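Local atomic coordinates of adenosine kinase, putative (Trypanosoma brucei, PDB entry 3OTX), a protein that probably phosphorylates adenosine to AMP with ATP as phosphate donor, a step of purine salvage. Residues S21-D26 and V127-K132. The protein carries 1 engineered substitution. Residues are numbered along the deposited sequence; the frame is centred on the assembly and turned at random.
Sequences SAHVSD and VCITGK
The imidazole of His23 lies with one face over Ile129, whose CB sits 4.1 Å from the ring centroid in a CH-pi contact offset toward the rim, while CG2 of Ile129 comes to 3.3 Å from CE1 of His23. At the ring's edge, in its plane, a water bonds His23 ND1 and accepts from Gly131 N, a bridge to the loop after strand 122-130 that favours this rotation of the ring. The other branch of Ile129 runs along the same face of the sheet: with CG1 beside the backbone N (chi1 -57°), CD1 reaches to 3.3 Å from OG of Ser21. The backbones pair in parallel. Ala22 N gives its hydrogen to Val127 O at 3.1 Å, nearly straight (163°), and Ile129 N to Ala22 O and Val24 N to Ile129 O continue the pattern. Past the end of strand 17-23, on the way into helix 26-31, CG2 of Val24 meets both CG2 of Thr130 and CB of Cys128, and Leu29 covers this cluster. Val127 lies near the adenosine-binding Asp19 and the bound bis(adenosine)-5'-pentaphosphate. Strands 17-23 and 122-130 pair within the small five-stranded sheet that, as in other ribokinase-fold (PfkB family) kinases, forms the lid over the substrate site.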
loop_
_atom_site.group_PDB
_atom_site.type_symbol
_atom_site.label_atom_id
_atom_site.label_comp_id
_atom_site.label_asym_id
_atom_site.label_seq_id
_atom_site.Cartn_x
_atom_site.Cartn_y
_atom_site.Cartn_z
ATOM N N SER A 21 8.992 15.566 0.080
ATOM C CA SER A 21 10.168 14.802 -0.287
ATOM C C SER A 21 11.354 15.735 -0.437
ATOM O O SER A 21 11.235 16.813 -1.037
ATOM C CB SER A 21 9.909 14.114 -1.637
ATOM O OG SER A 21 10.906 13.168 -1.958
ATOM N N ALA A 22 12.483 15.343 0.141
ATOM C CA ALA A 22 13.739 16.069 -0.047
ATOM C C ALA A 22 14.933 15.154 0.177
ATOM O O ALA A 22 14.841 14.131 0.874
ATOM C CB ALA A 22 13.819 17.286 0.883
ATOM N N HIS A 23 16.049 15.512 -0.445
ATOM C CA HIS A 23 17.320 14.887 -0.138
ATOM C C HIS A 23 17.865 15.484 1.147
ATOM O O HIS A 23 17.964 16.706 1.285
ATOM C CB HIS A 23 18.308 15.076 -1.292
ATOM C CG HIS A 23 17.943 14.283 -2.501
ATOM N ND1 HIS A 23 18.432 13.018 -2.731
ATOM C CD2 HIS A 23 17.068 14.538 -3.503
ATOM C CE1 HIS A 23 17.908 12.542 -3.846
ATOM N NE2 HIS A 23 17.074 13.443 -4.333
ATOM N N VAL A 24 18.206 14.600 2.082
ATOM C CA VAL A 24 18.723 15.002 3.373
ATOM C C VAL A 24 20.086 14.361 3.605
ATOM O O VAL A 24 20.479 13.411 2.911
ATOM C CB VAL A 24 17.766 14.628 4.538
ATOM C CG1 VAL A 24 16.400 15.269 4.330
ATOM C CG2 VAL A 24 17.628 13.111 4.670
ATOM N N SER A 25 20.791 14.869 4.600
ATOM C CA SER A 25 22.068 14.302 4.971
ATOM C C SER A 25 21.846 13.149 5.932
ATOM O O SER A 25 20.747 12.958 6.453
ATOM C CB SER A 25 22.914 15.355 5.658
ATOM O OG SER A 25 22.267 15.767 6.841
ATOM N N ASP A 26 22.909 12.392 6.168
ATOM C CA ASP A 26 22.899 11.322 7.149
ATOM C C ASP A 26 22.719 11.888 8.548
ATOM O O ASP A 26 22.050 11.276 9.387
ATOM C CB ASP A 26 24.191 10.504 7.053
ATOM C CG ASP A 26 24.292 9.735 5.748
ATOM O OD1 ASP A 26 23.336 9.803 4.934
ATOM O OD2 ASP A 26 25.320 9.054 5.541
ATOM N N VAL A 127 9.389 12.366 3.299
ATOM C CA VAL A 127 10.102 11.347 2.533
ATOM C C VAL A 127 11.547 11.826 2.466
ATOM O O VAL A 127 11.870 12.775 1.737
ATOM C CB VAL A 127 9.491 11.175 1.140
ATOM C CG1 VAL A 127 10.266 10.132 0.341
ATOM C CG2 VAL A 127 8.020 10.724 1.253
ATOM N N CYS A 128 12.394 11.242 3.311
ATOM C CA CYS A 128 13.771 11.711 3.478
ATOM C C CYS A 128 14.690 10.808 2.649
ATOM O O CYS A 128 14.803 9.613 2.927
ATOM C CB CYS A 128 14.173 11.711 4.958
ATOM S SG CYS A 128 12.959 12.468 6.045
ATOM N N ILE A 129 15.299 11.380 1.606
ATOM C CA ILE A 129 16.029 10.597 0.608
ATOM C C ILE A 129 17.520 10.750 0.914
ATOM O O ILE A 129 18.050 11.848 0.990
ATOM C CB ILE A 129 15.720 11.073 -0.853
ATOM C CG1 ILE A 129 14.218 11.009 -1.143
ATOM C CG2 ILE A 129 16.492 10.237 -1.877
ATOM C CD1 ILE A 129 13.809 11.664 -2.470
ATOM N N THR A 130 18.162 9.613 1.132
ATOM C CA THR A 130 19.606 9.574 1.348
ATOM C C THR A 130 20.107 8.558 0.345
ATOM O O THR A 130 20.026 7.341 0.567
ATOM C CB THR A 130 19.958 9.137 2.782
ATOM O OG1 THR A 130 19.330 7.882 3.064
ATOM C CG2 THR A 130 19.493 10.176 3.789
ATOM N N GLY A 131 20.560 9.079 -0.791
ATOM C CA GLY A 131 21.105 8.261 -1.861
ATOM C C GLY A 131 20.040 7.391 -2.460
ATOM O O GLY A 131 19.071 7.885 -3.032
ATOM N N LYS A 132 20.211 6.089 -2.292
ATOM C CA LYS A 132 19.343 5.102 -2.913
ATOM C C LYS A 132 18.160 4.782 -2.002
ATOM O O LYS A 132 17.185 4.158 -2.427
ATOM C CB LYS A 132 20.154 3.842 -3.234
ATOM C CG LYS A 132 21.626 4.152 -3.477
ATOM C CD LYS A 132 22.313 3.203 -4.444
ATOM C CE LYS A 132 23.717 3.717 -4.742
ATOM N NZ LYS A 132 24.490 2.834 -5.650
HETATM O O HOH W 1 20.493 11.601 -1.767
#